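Local coordinates for ABC transporter substrate binding protein (Ribose) (Agrobacterium vitis S4, PDB 4WT7) that binds d-allitol in the cleft between its two lobes and probably serves as the sugar- or polyol-capturing component of an ABC importer, at residues A[66-71]-A[78-83]; A[258-263]-A[309-314]; A[128-133]-A[279-284]. All blocks are in the same frame, centred on the assembly; numbering follows the deposited sequence.

Contact 1 of 3, residues A[66-71]-A[78-83]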
loop_
_atom_site.group_PDB
_atom_site.type_symbol
_atom_site.label_atom_id
_atom_site.label_comp_id
_atom_site.label_asym_id
_atom_site.label_seq_id
_atom_site.Cartn_x
_atom_site.Cartn_y
_atom_site.Cartn_z
ATOM N N LEU A 66 20.977 0.207 -8.988
ATOM C CA LEU A 66 20.514 0.074 -10.350
ATOM C C LEU A 66 19.008 0.148 -10.250
ATOM O O LEU A 66 18.344 -0.860 -9.993
ATOM C CB LEU A 66 20.917 -1.282 -10.958
ATOM C CG LEU A 66 22.379 -1.545 -11.302
ATOM C CD1 LEU A 66 23.242 -1.901 -10.097
ATOM C CD2 LEU A 66 22.449 -2.645 -12.375
ATOM N N ALA A 67 18.472 1.348 -10.439
ATOM C CA ALA A 67 17.081 1.609 -10.094
ATOM C C ALA A 67 16.205 1.712 -11.341
ATOM O O ALA A 67 16.475 2.515 -12.234
ATOM C CB ALA A 67 16.956 2.852 -9.245
ATOM N N VAL A 68 15.171 0.891 -11.350
ATOM C CA VAL A 68 14.305 0.697 -12.491
ATOM C C VAL A 68 12.843 0.822 -12.003
ATOM O O VAL A 68 12.430 0.246 -10.966
ATOM C CB VAL A 68 14.593 -0.665 -13.218
ATOM C CG1 VAL A 68 15.851 -0.592 -14.019
ATOM C CG2 VAL A 68 14.661 -1.832 -12.229
ATOM N N ASP A 69 12.110 1.692 -12.702
ATOM C CA ASP A 69 10.707 1.957 -12.485
ATOM C C ASP A 69 9.831 1.384 -13.615
ATOM O O ASP A 69 9.997 1.721 -14.779
ATOM C CB ASP A 69 10.557 3.473 -12.440
ATOM C CG ASP A 69 9.116 3.951 -12.152
ATOM O OD1 ASP A 69 8.179 3.128 -12.048
ATOM O OD2 ASP A 69 8.930 5.178 -12.055
ATOM N N ALA A 70 8.854 0.566 -13.270
ATOM C CA ALA A 70 8.054 -0.054 -14.315
ATOM C C ALA A 70 6.944 0.851 -14.876
ATOM O O ALA A 70 6.293 0.481 -15.842
ATOM C CB ALA A 70 7.481 -1.338 -13.826
ATOM N N GLY A 71 6.734 2.015 -14.286
ATOM C CA GLY A 71 5.656 2.919 -14.722
ATOM C C GLY A 71 4.297 2.214 -14.763
ATOM O O GLY A 71 3.396 2.572 -15.536
ATOM N N VAL A 78 8.305 -7.010 -15.755
ATOM C CA VAL A 78 8.972 -8.265 -16.074
ATOM C C VAL A 78 10.280 -7.982 -16.818
ATOM O O VAL A 78 11.319 -8.572 -16.508
ATOM C CB VAL A 78 8.026 -9.200 -16.872
ATOM C CG1 VAL A 78 8.779 -10.353 -17.501
ATOM C CG2 VAL A 78 6.943 -9.690 -15.968
ATOM N N ALA A 79 10.238 -7.059 -17.781
ATOM C CA ALA A 79 11.383 -6.863 -18.644
ATOM C C ALA A 79 12.535 -6.263 -17.868
ATOM O O ALA A 79 13.689 -6.589 -18.133
ATOM C CB ALA A 79 11.030 -6.001 -19.838
ATOM N N GLN A 80 12.241 -5.369 -16.928
ATOM C CA GLN A 80 13.308 -4.772 -16.117
ATOM C C GLN A 80 13.888 -5.746 -15.087
ATOM O O GLN A 80 15.089 -5.695 -14.772
ATOM C CB GLN A 80 12.842 -3.461 -15.479
ATOM C CG GLN A 80 11.826 -3.605 -14.300
ATOM C CD GLN A 80 11.232 -2.269 -13.899
ATOM O OE1 GLN A 80 11.084 -1.408 -14.733
ATOM N NE2 GLN A 80 10.887 -2.101 -12.621
ATOM N N LEU A 81 13.076 -6.635 -14.539
ATOM C CA LEU A 81 13.642 -7.681 -13.673
ATOM C C LEU A 81 14.567 -8.614 -14.436
ATOM O O LEU A 81 15.593 -9.059 -13.903
ATOM C CB LEU A 81 12.555 -8.470 -12.972
ATOM C CG LEU A 81 11.830 -7.662 -11.899
ATOM C CD1 LEU A 81 10.480 -8.270 -11.608
ATOM C CD2 LEU A 81 12.695 -7.608 -10.651
ATOM N N GLN A 82 14.217 -8.932 -15.677
ATOM C CA GLN A 82 15.068 -9.797 -16.476
ATOM C C GLN A 82 16.407 -9.146 -16.691
ATOM O O GLN A 82 17.443 -9.775 -16.555
ATOM C CB GLN A 82 14.413 -10.107 -17.815
ATOM C CG GLN A 82 13.381 -11.162 -17.636
ATOM C CD GLN A 82 12.410 -11.280 -18.803
ATOM O OE1 GLN A 82 12.292 -10.389 -19.655
ATOM N NE2 GLN A 82 11.693 -12.387 -18.825
ATOM N N THR A 83 16.379 -7.856 -16.967
ATOM C CA THR A 83 17.608 -7.146 -17.188
ATOM C C THR A 83 18.420 -7.080 -15.883
ATOM O O THR A 83 19.624 -7.253 -15.925
ATOM C CB THR A 83 17.372 -5.711 -17.692
ATOM O OG1 THR A 83 16.795 -5.745 -19.012
ATOM C CG2 THR A 83 18.674 -4.936 -17.688
#

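Contact 2 of 3, residues A[258-263]-A[309-314]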
loop_
_atom_site.group_PDB
_atom_site.type_symbol
_atom_site.label_atom_id
_atom_site.label_comp_id
_atom_site.label_asym_id
_atom_site.label_seq_id
_atom_site.Cartn_x
_atom_site.Cartn_y
_atom_site.Cartn_z
ATOM N N GLN A 258 -5.004 15.414 5.352
ATOM C CA GLN A 258 -5.548 16.753 5.530
ATOM C C GLN A 258 -7.050 16.789 5.267
ATOM O O GLN A 258 -7.736 17.634 5.800
ATOM C CB GLN A 258 -4.775 17.788 4.716
ATOM C CG GLN A 258 -4.946 17.719 3.209
ATOM C CD GLN A 258 -3.857 18.537 2.482
ATOM O OE1 GLN A 258 -2.701 18.532 2.911
ATOM N NE2 GLN A 258 -4.232 19.262 1.405
ATOM N N LEU A 259 -7.573 15.824 4.513
ATOM C CA LEU A 259 -9.023 15.653 4.426
ATOM C C LEU A 259 -9.600 15.088 5.736
ATOM O O LEU A 259 -10.622 15.569 6.253
ATOM C CB LEU A 259 -9.426 14.761 3.235
ATOM C CG LEU A 259 -9.210 15.274 1.807
ATOM C CD1 LEU A 259 -9.812 14.307 0.825
ATOM C CD2 LEU A 259 -9.811 16.653 1.564
ATOM N N VAL A 260 -8.943 14.058 6.275
ATOM C CA VAL A 260 -9.356 13.486 7.547
ATOM C C VAL A 260 -9.416 14.592 8.618
ATOM O O VAL A 260 -10.279 14.578 9.507
ATOM C CB VAL A 260 -8.371 12.364 7.986
ATOM C CG1 VAL A 260 -8.609 11.940 9.431
ATOM C CG2 VAL A 260 -8.461 11.181 7.047
ATOM N N ALA A 261 -8.511 15.555 8.542
ATOM C CA ALA A 261 -8.428 16.611 9.573
ATOM C C ALA A 261 -9.534 17.675 9.421
ATOM O O ALA A 261 -9.794 18.478 10.325
ATOM C CB ALA A 261 -7.096 17.273 9.487
ATOM N N ASP A 262 -10.154 17.714 8.256
ATOM C CA ASP A 262 -11.191 18.705 7.982
ATOM C C ASP A 262 -12.539 18.169 8.457
ATOM O O ASP A 262 -13.016 17.151 7.929
ATOM C CB ASP A 262 -11.237 19.010 6.486
ATOM C CG ASP A 262 -12.344 19.970 6.118
ATOM O OD1 ASP A 262 -13.245 20.191 6.941
ATOM O OD2 ASP A 262 -12.315 20.485 4.983
ATOM N N PRO A 263 -13.142 18.829 9.467
ATOM C CA PRO A 263 -14.404 18.293 10.012
ATOM C C PRO A 263 -15.521 18.170 8.970
ATOM O O PRO A 263 -16.437 17.365 9.133
ATOM C CB PRO A 263 -14.778 19.294 11.124
ATOM C CG PRO A 263 -13.878 20.483 10.940
ATOM C CD PRO A 263 -12.663 20.013 10.209
ATOM N N GLN A 309 -10.142 12.531 15.178
ATOM C CA GLN A 309 -9.501 12.924 16.432
ATOM C C GLN A 309 -7.971 12.763 16.454
ATOM O O GLN A 309 -7.270 13.589 17.027
ATOM C CB GLN A 309 -10.082 12.130 17.606
ATOM C CG GLN A 309 -11.516 12.491 17.957
ATOM C CD GLN A 309 -12.494 12.281 16.789
ATOM O OE1 GLN A 309 -12.485 11.227 16.120
ATOM N NE2 GLN A 309 -13.341 13.288 16.541
ATOM N N THR A 310 -7.444 11.689 15.872
ATOM C CA THR A 310 -6.032 11.411 16.019
ATOM C C THR A 310 -5.134 11.946 14.908
ATOM O O THR A 310 -3.935 11.856 15.022
ATOM C CB THR A 310 -5.791 9.901 16.109
ATOM O OG1 THR A 310 -6.268 9.280 14.905
ATOM C CG2 THR A 310 -6.512 9.327 17.332
ATOM N N VAL A 311 -5.697 12.516 13.846
ATOM C CA VAL A 311 -4.879 12.860 12.694
ATOM C C VAL A 311 -3.772 13.853 13.052
ATOM O O VAL A 311 -2.650 13.694 12.605
ATOM C CB VAL A 311 -5.720 13.340 11.487
ATOM C CG1 VAL A 311 -6.576 14.563 11.852
ATOM C CG2 VAL A 311 -4.805 13.642 10.310
ATOM N N ASN A 312 -4.061 14.863 13.869
ATOM C CA ASN A 312 -3.002 15.769 14.292
ATOM C C ASN A 312 -1.811 15.030 14.901
ATOM O O ASN A 312 -0.687 15.222 14.478
ATOM C CB ASN A 312 -3.537 16.796 15.302
ATOM C CG ASN A 312 -2.481 17.798 15.726
ATOM O OD1 ASN A 312 -1.978 18.542 14.904
ATOM N ND2 ASN A 312 -2.140 17.816 17.008
ATOM N N GLU A 313 -2.030 14.199 15.905
ATOM C CA GLU A 313 -0.887 13.565 16.528
ATOM C C GLU A 313 -0.240 12.549 15.597
ATOM O O GLU A 313 0.958 12.337 15.672
ATOM C CB GLU A 313 -1.229 12.951 17.879
ATOM C CG GLU A 313 -2.387 11.985 17.859
ATOM C CD GLU A 313 -2.569 11.264 19.199
ATOM O OE1 GLU A 313 -1.537 10.853 19.798
ATOM O OE2 GLU A 313 -3.742 11.135 19.640
ATOM N N VAL A 314 -1.018 11.945 14.700
ATOM C CA VAL A 314 -0.436 11.117 13.651
ATOM C C VAL A 314 0.367 11.956 12.664
ATOM O O VAL A 314 1.518 11.648 12.382
ATOM C CB VAL A 314 -1.520 10.310 12.911
ATOM C CG1 VAL A 314 -0.882 9.411 11.854
ATOM C CG2 VAL A 314 -2.296 9.472 13.902
#

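Contact 3 of 3, residues A[128-133]-A[279-284]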
loop_
_atom_site.group_PDB
_atom_site.type_symbol
_atom_site.label_atom_id
_atom_site.label_comp_id
_atom_site.label_asym_id
_atom_site.label_seq_id
_atom_site.Cartn_x
_atom_site.Cartn_y
_atom_site.Cartn_z
ATOM N N ASN A 128 13.230 -11.605 2.599
ATOM C CA ASN A 128 12.711 -10.725 3.605
ATOM C C ASN A 128 11.773 -9.692 2.985
ATOM O O ASN A 128 12.116 -9.044 1.998
ATOM C CB ASN A 128 13.898 -10.057 4.317
ATOM C CG ASN A 128 13.480 -8.913 5.210
ATOM O OD1 ASN A 128 13.603 -7.738 4.839
ATOM N ND2 ASN A 128 12.967 -9.240 6.370
ATOM N N ASN A 129 10.583 -9.605 3.556
ATOM C CA ASN A 129 9.520 -8.712 3.062
ATOM C C ASN A 129 9.353 -7.633 4.119
ATOM O O ASN A 129 8.975 -7.934 5.273
ATOM C CB ASN A 129 8.205 -9.506 2.856
ATOM C CG ASN A 129 7.042 -8.633 2.388
ATOM O OD1 ASN A 129 7.241 -7.528 1.835
ATOM N ND2 ASN A 129 5.814 -9.099 2.649
ATOM N N SER A 130 9.749 -6.408 3.756
ATOM C CA SER A 130 9.480 -5.219 4.562
ATOM C C SER A 130 8.073 -4.713 4.252
ATOM O O SER A 130 7.745 -4.427 3.110
ATOM C CB SER A 130 10.504 -4.105 4.288
ATOM O OG SER A 130 11.812 -4.491 4.647
ATOM N N THR A 131 7.246 -4.607 5.283
ATOM C CA THR A 131 5.840 -4.390 5.084
ATOM C C THR A 131 5.276 -3.948 6.419
ATOM O O THR A 131 5.859 -4.266 7.456
ATOM C CB THR A 131 5.159 -5.701 4.582
ATOM O OG1 THR A 131 3.820 -5.444 4.173
ATOM C CG2 THR A 131 5.118 -6.783 5.679
ATOM N N SER A 132 4.193 -3.175 6.413
ATOM C CA SER A 132 3.453 -2.957 7.647
ATOM C C SER A 132 2.879 -4.305 8.072
ATOM O O SER A 132 2.821 -5.215 7.262
ATOM C CB SER A 132 2.294 -1.958 7.421
ATOM O OG SER A 132 2.780 -0.667 7.072
ATOM N N ASP A 133 2.445 -4.426 9.323
ATOM C CA ASP A 133 1.671 -5.567 9.762
ATOM C C ASP A 133 0.246 -5.312 9.285
ATOM O O ASP A 133 -0.547 -4.664 9.979
ATOM C CB ASP A 133 1.704 -5.681 11.276
ATOM C CG ASP A 133 0.707 -6.671 11.829
ATOM O OD1 ASP A 133 -0.189 -7.159 11.106
ATOM O OD2 ASP A 133 0.839 -6.994 13.040
ATOM N N GLY A 279 11.413 1.589 2.919
ATOM C CA GLY A 279 12.500 1.547 1.953
ATOM C C GLY A 279 13.877 1.481 2.602
ATOM O O GLY A 279 14.736 0.690 2.193
ATOM N N ARG A 280 14.106 2.302 3.617
ATOM C CA ARG A 280 15.381 2.235 4.345
ATOM C C ARG A 280 15.578 0.907 5.031
ATOM O O ARG A 280 16.660 0.339 5.000
ATOM C CB ARG A 280 15.506 3.383 5.362
ATOM C CG ARG A 280 15.965 4.662 4.721
ATOM C CD ARG A 280 16.303 5.735 5.767
ATOM N NE ARG A 280 15.125 6.148 6.520
ATOM C CZ ARG A 280 14.191 6.999 6.079
ATOM N NH1 ARG A 280 14.272 7.536 4.866
ATOM N NH2 ARG A 280 13.159 7.307 6.864
ATOM N N GLN A 281 14.525 0.382 5.626
ATOM C CA GLN A 281 14.635 -0.920 6.241
ATOM C C GLN A 281 15.067 -1.982 5.249
ATOM O O GLN A 281 15.966 -2.800 5.536
ATOM C CB GLN A 281 13.318 -1.340 6.850
ATOM C CG GLN A 281 13.542 -2.390 7.903
ATOM C CD GLN A 281 12.255 -2.977 8.390
ATOM O OE1 GLN A 281 11.936 -2.882 9.579
ATOM N NE2 GLN A 281 11.503 -3.613 7.481
ATOM N N ALA A 282 14.431 -1.979 4.079
ATOM C CA ALA A 282 14.762 -2.990 3.072
ATOM C C ALA A 282 16.277 -2.966 2.807
ATOM O O ALA A 282 16.928 -4.000 2.846
ATOM C CB ALA A 282 13.983 -2.767 1.778
ATOM N N ILE A 283 16.827 -1.772 2.562
ATOM C CA ILE A 283 18.248 -1.641 2.263
ATOM C C ILE A 283 19.144 -1.957 3.478
ATOM O O ILE A 283 20.213 -2.579 3.339
ATOM C CB ILE A 283 18.588 -0.261 1.702
ATOM C CG1 ILE A 283 17.698 0.057 0.503
ATOM C CG2 ILE A 283 20.005 -0.244 1.237
ATOM C CD1 ILE A 283 17.611 -1.090 -0.523
ATOM N N GLN A 284 18.720 -1.537 4.660
ATOM C CA GLN A 284 19.392 -1.951 5.878
ATOM C C GLN A 284 19.468 -3.476 5.874
ATOM O O GLN A 284 20.523 -4.048 6.161
ATOM C CB GLN A 284 18.667 -1.458 7.148
ATOM C CG GLN A 284 18.920 0.030 7.512
ATOM C CD GLN A 284 20.326 0.292 8.099
ATOM O OE1 GLN A 284 20.697 -0.265 9.139
ATOM N NE2 GLN A 284 21.102 1.144 7.429
#

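Contact 1 of 3, residues A[66-71]-A[78-83]
Apolar packing across this contact comes from V68 of strand 64-69, which lies against CB and CG of Q80 on helix 74-87. The two side chains run alongside one another, heading opposite ways: CG2 of V68 reaches CG of Q80 at 3.9 Å, and CB of V68 meets the amide carbon CD of Q80 at 3.8 Å. The methyl of A70, just beyond the strand, rests on the same amide, its CB 3.7 Å from NE2 of Q80. Q80 gets there with CG set between its backbone N and carbonyl carbon (chi1 73°), the rest of its chain extended toward the strand end.

OE1 of Q80 comes within 3.3 Å of N of A70, but the angle is too poor for a hydrogen bond. The amide nitrogen NE2 has its clear partner in OG of S38 on the adjoining strand 34-39, with a weak second bond to O of T39. At the end of the strand, D69 makes an Asx turn, OD1 accepting from N of G71 at 2.9 Å from 55° above the carboxylate plane; OD2 bonds T42.

In this beta-alpha unit at the edge of a parallel sheet, one glutamine of the helix thus touches two neighbouring strands, its side chain lying along V68 and A70 while NE2 bonds to strand 34-39.

Contact 2 of 3, residues A[258-263]-A[309-314]
This is a small, wholly apolar helix-to-helix contact in which V260 and A261, at the C-terminal end of helix 254-260, receive V311 from the first turn of the closing helix 311-318. It lies in one lobe of the two-lobed periplasmic binding protein fold, on the lobe whose mixed sheet carries strands 267-272 and 304-307 as antiparallel neighbours. The two segments bury 131 Å² between them, and V311 accounts for 70 Å² of that, more than any other residue here.

The backbones come nearest at A261 and V311, whose CA atoms are 6.0 Å apart. V260 and V311 both direct their CB atoms at the opposing segment, and their side chains pass one another rather than meeting end on. The branch of V260 that does the touching is CG1, anti to the backbone N (chi1 169°), and it rests on CB of V311 at 3.8 Å. V260 and V311 are buried, whereas A261 is exposed.

Surrounding residues fix the setting. V260 also packs on D270 of strand 267-272 and V311 on A306 of strand 304-307, so both valines connect their helices to the mixed sheet. K308 ties the same corner together by polar means, its NZ hydrogen-bonding the backbone O atoms of V260 and D262, while OG1 of T310 bonds back to N of N307 and O of L305.

V311 holds CG1 between its backbone N and carbonyl carbon (chi1 58°), and this single methyl meets A261 twice, with CG1 of V311 3.6 Å from CA and likewise 3.6 Å from CB of that alanine.

Contact 3 of 3, residues A[128-133]-A[279-284]
S130 and Q281 face one another across the interface between strand 129-131 and helix 275-290, each with its CB directed at the opposing segment. The amide of Q281 swings its NE2 onto the serine hydroxyl: NE2 of Q281 donates to OG of S130 at 3.0 Å, with an N-H...O angle of 153°. OG lies nearly in the plane of that amide, only 6° out of it, as suits an N-H donor. Q281 extends from the helix with CG anti to its backbone N (chi1 -159°), which carries the amide across to the strand; NE2 also comes 3.4 Å from CB of S130.

The strand belongs to the parallel sheet of one lobe of the periplasmic binding protein fold, flanked by strands 116-119 and 298-300, and the helix packs on one face of that sheet. S130 is hydrogen-bonded through its backbone to T118 and D120, and A282 also touches I119, whereas Q281 packs on V301.

The same hydroxyl also lies against A282: OG of S130 is 3.7 Å from CA and 4.0 Å from CB of A282.

Overall arrangement
From the N terminus, contact 1 comes first and closes a short loop: six residues separate 66-71 from 78-83, joining an edge strand to the helix that follows it. Contact 3 then opens at 128-133 and closes at 279-284, after 145 intervening residues that include strands of the other sheet; it joins strand 129-131 to helix 275-290 in the parallel-sheet lobe. Contact 2 opens within this span, at 258-263, but closes beyond it at 309-314, so contacts 2 and 3 cross along the chain. Contacts 1 and 3 reach the same parallel sheet, their centres 19 Å apart; contact 2 serves the mixed sheet, its centre 37 Å from that of contact 1, on the opposite side of the chain's centre.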